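Long-range contact in hypothetical protein CG14615-PA (Drosophila melanogaster, PDB 1SQH), which is of unknown function but belongs to the acetyltransferase superfamily and may act as a glycine N-acyltransferase: residues S63-Y69 against Y82-D88. Numbering follows the deposited sequence.
Sequences SLRKQFY and YVSLHRD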
ATOM      1  N   SER A  63      11.529  -5.089  -0.354  1.00 32.27           N
ATOM      2  CA  SER A  63      10.084  -4.892  -0.278  1.00 31.82           C
ATOM      3  C   SER A  63       9.760  -3.423   0.020  1.00 30.40           C
ATOM      4  O   SER A  63       8.633  -2.974  -0.182  1.00 29.06           O
ATOM      5  CB  SER A  63       9.484  -5.793   0.807  1.00 31.86           C
ATOM      6  OG  SER A  63       9.915  -5.386   2.096  1.00 31.79           O
ATOM      7  N   LEU A  64      10.765  -2.686   0.487  1.00 29.91           N
ATOM      8  CA  LEU A  64      10.623  -1.265   0.801  1.00 30.13           C
ATOM      9  C   LEU A  64      11.131  -0.368  -0.345  1.00 30.48           C
ATOM     10  O   LEU A  64      11.323   0.839  -0.169  1.00 30.46           O
ATOM     11  CB  LEU A  64      11.385  -0.943   2.090  1.00 29.29           C
ATOM     12  CG  LEU A  64      10.601  -1.015   3.406  1.00 32.07           C
ATOM     13  CD1 LEU A  64       9.761  -2.272   3.456  1.00 32.27           C
ATOM     14  CD2 LEU A  64      11.564  -0.958   4.588  1.00 33.79           C
ATOM     15  N   ARG A  65      11.344  -0.963  -1.516  1.00 29.27           N
ATOM     16  CA  ARG A  65      11.834  -0.225  -2.675  1.00 27.74           C
ATOM     17  C   ARG A  65      10.870  -0.309  -3.851  1.00 27.18           C
ATOM     18  O   ARG A  65      10.029  -1.201  -3.920  1.00 27.90           O
ATOM     19  CB  ARG A  65      13.196  -0.775  -3.130  1.00 27.72           C
ATOM     20  CG  ARG A  65      14.199  -1.094  -2.014  1.00 29.45           C
ATOM     21  CD  ARG A  65      14.244   0.007  -0.976  1.00 31.87           C
ATOM     22  NE  ARG A  65      15.422   0.867  -1.048  1.00 34.17           N
ATOM     23  CZ  ARG A  65      16.584   0.598  -0.464  1.00 37.03           C
ATOM     24  NH1 ARG A  65      16.743  -0.520   0.238  1.00 38.09           N
ATOM     25  NH2 ARG A  65      17.579   1.465  -0.553  1.00 36.88           N
ATOM     26  N   LYS A  66      10.998   0.631  -4.779  1.00 26.13           N
ATOM     27  CA  LYS A  66      10.174   0.645  -5.981  1.00 27.18           C
ATOM     28  C   LYS A  66      10.978   1.294  -7.103  1.00 28.03           C
ATOM     29  O   LYS A  66      11.778   2.196  -6.860  1.00 28.15           O
ATOM     30  CB  LYS A  66       8.882   1.446  -5.770  1.00 24.64           C
ATOM     31  CG  LYS A  66       7.799   0.755  -4.950  1.00 25.85           C
ATOM     32  CD  LYS A  66       6.459   1.493  -5.103  1.00 26.95           C
ATOM     33  CE  LYS A  66       5.370   0.902  -4.223  1.00 26.69           C
ATOM     34  NZ  LYS A  66       5.723   1.014  -2.777  1.00 27.96           N
ATOM     35  N   GLN A  67      10.774   0.830  -8.327  1.00 28.92           N
ATOM     36  CA  GLN A  67      11.472   1.407  -9.469  1.00 29.96           C
ATOM     37  C   GLN A  67      10.414   2.011 -10.387  1.00 28.54           C
ATOM     38  O   GLN A  67       9.579   1.305 -10.955  1.00 26.43           O
ATOM     39  CB  GLN A  67      12.277   0.332 -10.188  1.00 33.18           C
ATOM     40  CG  GLN A  67      13.391  -0.246  -9.327  1.00 38.28           C
ATOM     41  CD  GLN A  67      13.657  -1.711  -9.618  1.00 40.60           C
ATOM     42  OE1 GLN A  67      12.865  -2.588  -9.241  1.00 42.90           O
ATOM     43  NE2 GLN A  67      14.769  -1.987 -10.292  1.00 37.44           N
ATOM     44  N   PHE A  68      10.446   3.331 -10.504  1.00 26.46           N
ATOM     45  CA  PHE A  68       9.478   4.040 -11.320  1.00 27.45           C
ATOM     46  C   PHE A  68       9.951   4.171 -12.761  1.00 27.66           C
ATOM     47  O   PHE A  68      11.149   4.318 -13.015  1.00 27.73           O
ATOM     48  CB  PHE A  68       9.229   5.418 -10.702  1.00 27.70           C
ATOM     49  CG  PHE A  68       8.578   5.360  -9.341  1.00 26.98           C
ATOM     50  CD1 PHE A  68       7.193   5.214  -9.224  1.00 26.76           C
ATOM     51  CD2 PHE A  68       9.348   5.416  -8.180  1.00 25.80           C
ATOM     52  CE1 PHE A  68       6.581   5.121  -7.972  1.00 27.42           C
ATOM     53  CE2 PHE A  68       8.748   5.324  -6.922  1.00 27.68           C
ATOM     54  CZ  PHE A  68       7.359   5.177  -6.819  1.00 27.05           C
ATOM     55  N   TYR A  69       9.015   4.103 -13.702  1.00 27.14           N
ATOM     56  CA  TYR A  69       9.354   4.217 -15.120  1.00 27.04           C
ATOM     57  C   TYR A  69       8.355   5.091 -15.864  1.00 26.84           C
ATOM     58  O   TYR A  69       7.277   5.377 -15.363  1.00 26.54           O
ATOM     59  CB  TYR A  69       9.341   2.843 -15.807  1.00 27.22           C
ATOM     60  CG  TYR A  69      10.229   1.788 -15.200  1.00 27.69           C
ATOM     61  CD1 TYR A  69       9.836   1.088 -14.061  1.00 29.68           C
ATOM     62  CD2 TYR A  69      11.450   1.464 -15.784  1.00 27.70           C
ATOM     63  CE1 TYR A  69      10.641   0.080 -13.520  1.00 30.39           C
ATOM     64  CE2 TYR A  69      12.264   0.465 -15.254  1.00 28.33           C
ATOM     65  CZ  TYR A  69      11.855  -0.223 -14.127  1.00 29.97           C
ATOM     66  OH  TYR A  69      12.644  -1.223 -13.609  1.00 28.79           O
ATOM     67  N   TYR A  82       3.150   6.948 -15.560  1.00 21.11           N
ATOM     68  CA  TYR A  82       4.186   6.211 -14.868  1.00 20.21           C
ATOM     69  C   TYR A  82       3.791   4.764 -14.619  1.00 21.01           C
ATOM     70  O   TYR A  82       2.617   4.385 -14.662  1.00 21.23           O
ATOM     71  CB  TYR A  82       4.515   6.887 -13.531  1.00 21.09           C
ATOM     72  CG  TYR A  82       3.713   6.364 -12.364  1.00 21.63           C
ATOM     73  CD1 TYR A  82       4.221   5.366 -11.533  1.00 19.46           C
ATOM     74  CD2 TYR A  82       2.433   6.845 -12.106  1.00 21.84           C
ATOM     75  CE1 TYR A  82       3.475   4.859 -10.473  1.00 18.71           C
ATOM     76  CE2 TYR A  82       1.675   6.343 -11.041  1.00 22.77           C
ATOM     77  CZ  TYR A  82       2.204   5.351 -10.230  1.00 21.22           C
ATOM     78  OH  TYR A  82       1.456   4.868  -9.176  1.00 21.08           O
ATOM     79  N   VAL A  83       4.800   3.955 -14.362  1.00 21.32           N
ATOM     80  CA  VAL A  83       4.601   2.554 -14.061  1.00 23.37           C
ATOM     81  C   VAL A  83       5.698   2.265 -13.067  1.00 22.33           C
ATOM     82  O   VAL A  83       6.866   2.593 -13.312  1.00 23.28           O
ATOM     83  CB  VAL A  83       4.786   1.627 -15.313  1.00 23.81           C
ATOM     84  CG1 VAL A  83       4.680   0.161 -14.893  1.00 23.61           C
ATOM     85  CG2 VAL A  83       3.735   1.941 -16.374  1.00 21.90           C
ATOM     86  N   SER A  84       5.314   1.684 -11.938  1.00 20.45           N
ATOM     87  CA  SER A  84       6.280   1.321 -10.911  1.00 22.45           C
ATOM     88  C   SER A  84       6.335  -0.198 -10.805  1.00 22.05           C
ATOM     89  O   SER A  84       5.340  -0.893 -11.062  1.00 22.41           O
ATOM     90  CB  SER A  84       5.888   1.924  -9.561  1.00 19.69           C
ATOM     91  OG  SER A  84       4.554   1.596  -9.241  1.00 20.69           O
ATOM     92  N   LEU A  85       7.512  -0.704 -10.456  1.00 21.50           N
ATOM     93  CA  LEU A  85       7.720  -2.130 -10.292  1.00 20.80           C
ATOM     94  C   LEU A  85       8.268  -2.365  -8.892  1.00 19.55           C
ATOM     95  O   LEU A  85       9.238  -1.715  -8.482  1.00 17.95           O
ATOM     96  CB  LEU A  85       8.696  -2.644 -11.350  1.00 20.87           C
ATOM     97  CG  LEU A  85       8.172  -2.657 -12.795  1.00 20.53           C
ATOM     98  CD1 LEU A  85       9.269  -3.187 -13.728  1.00 21.40           C
ATOM     99  CD2 LEU A  85       6.939  -3.532 -12.892  1.00 20.06           C
ATOM    100  N   HIS A  86       7.616  -3.274  -8.170  1.00 19.98           N
ATOM    101  CA  HIS A  86       7.967  -3.637  -6.796  1.00 21.52           C
ATOM    102  C   HIS A  86       8.246  -5.135  -6.669  1.00 22.11           C
ATOM    103  O   HIS A  86       7.647  -5.961  -7.367  1.00 21.97           O
ATOM    104  CB  HIS A  86       6.823  -3.222  -5.853  1.00 21.62           C
ATOM    105  CG  HIS A  86       6.977  -3.703  -4.439  1.00 22.97           C
ATOM    106  ND1 HIS A  86       6.571  -4.958  -4.030  1.00 21.39           N
ATOM    107  CD2 HIS A  86       7.468  -3.089  -3.334  1.00 21.94           C
ATOM    108  CE1 HIS A  86       6.802  -5.092  -2.735  1.00 22.34           C
ATOM    109  NE2 HIS A  86       7.346  -3.972  -2.289  1.00 22.11           N
ATOM    110  N   ARG A  87       9.153  -5.490  -5.769  1.00 23.97           N
ATOM    111  CA  ARG A  87       9.499  -6.887  -5.577  1.00 26.79           C
ATOM    112  C   ARG A  87       9.488  -7.341  -4.118  1.00 27.82           C
ATOM    113  O   ARG A  87      10.029  -6.664  -3.240  1.00 30.11           O
ATOM    114  CB  ARG A  87      10.886  -7.159  -6.168  1.00 27.16           C
ATOM    115  CG  ARG A  87      11.294  -8.629  -6.175  1.00 29.44           C
ATOM    116  CD  ARG A  87      11.516  -9.092  -7.605  1.00 28.88           C
ATOM    117  NE  ARG A  87      10.442  -9.931  -8.123  1.00 27.85           N
ATOM    118  CZ  ARG A  87      10.067  -9.947  -9.401  1.00 29.70           C
ATOM    119  NH1 ARG A  87      10.672  -9.161 -10.282  1.00 29.37           N
ATOM    120  NH2 ARG A  87       9.102 -10.761  -9.807  1.00 30.65           N
ATOM    121  N   ASP A  88       8.848  -8.480  -3.877  1.00 27.65           N
ATOM    122  CA  ASP A  88       8.805  -9.106  -2.560  1.00 29.39           C
ATOM    123  C   ASP A  88       8.717 -10.615  -2.824  1.00 29.66           C
ATOM    124  O   ASP A  88       9.737 -11.281  -2.964  1.00 30.08           O
ATOM    125  CB  ASP A  88       7.604  -8.635  -1.737  1.00 29.90           C
ATOM    126  CG  ASP A  88       7.679  -9.117  -0.297  1.00 29.58           C
ATOM    127  OD1 ASP A  88       8.632  -9.867   0.002  1.00 31.37           O
ATOM    128  OD2 ASP A  88       6.811  -8.760   0.530  1.00 29.72           O
TER
HETATM  129  O   HOH W   1      10.667  -3.715  -4.465  1.00 22.88           O
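Tyr-82 opens the pairing beside Phe-68: the two side chains lie alongside each other, pointing the same way, their ring planes inclined at 48°, with Tyr-82 CD1 reaching the edge of the Phe-68 ring 3.8 Å from its CD1. A tyrosine suits this buried place because its apolar flank packs while OH bonds to Ser-94 and His-35. Val-83, a beta-branched residue at home in a strand, trades both backbone bonds with Tyr-69, whose N lies 2.7 Å from Val-83 O. Ser-84 faces Phe-68 in a non-hydrogen-bonded pair, CA atoms only 4.2 Å apart; its small CB fits 3.6 Å from Phe-68 CD1. Leu-85 forms a second hydrogen-bonded pair, with Gln-67, its N 2.9 Å from Gln-67 O, and, on the face it shares with Tyr-69, its CD1 meets Tyr-69 CE1 at 3.5 Å, the two side chains crossing at about a right angle.

Before Gln-67 the regular ladder stops, and the His-86 side chain takes over the contact with the 63-66 backbone. The ring swings across to Ser-63 because chi1 of 172° sets CG opposite the backbone N; there NE2 donates to Ser-63 O at 2.7 Å, the acceptor lying in the ring plane. Were this residue an alanine, Ser-63 O would probably lose this donor and the 63-66 segment be less firmly tied to the strand. A water continues the link, accepting from Arg-87 N and donating to Arg-65 O, while the Arg-87 guanidinium pairs with Glu-117. Asp-88 CG ends against Ser-63 CB, its OD1 bonded to Ser-198.

Within the mixed sheet, strand 82-87 runs antiparallel between 67-71 and 91-96; helix 34-51 covers Phe-68, and helix 199-208 touches Ser-63 and Asp-88.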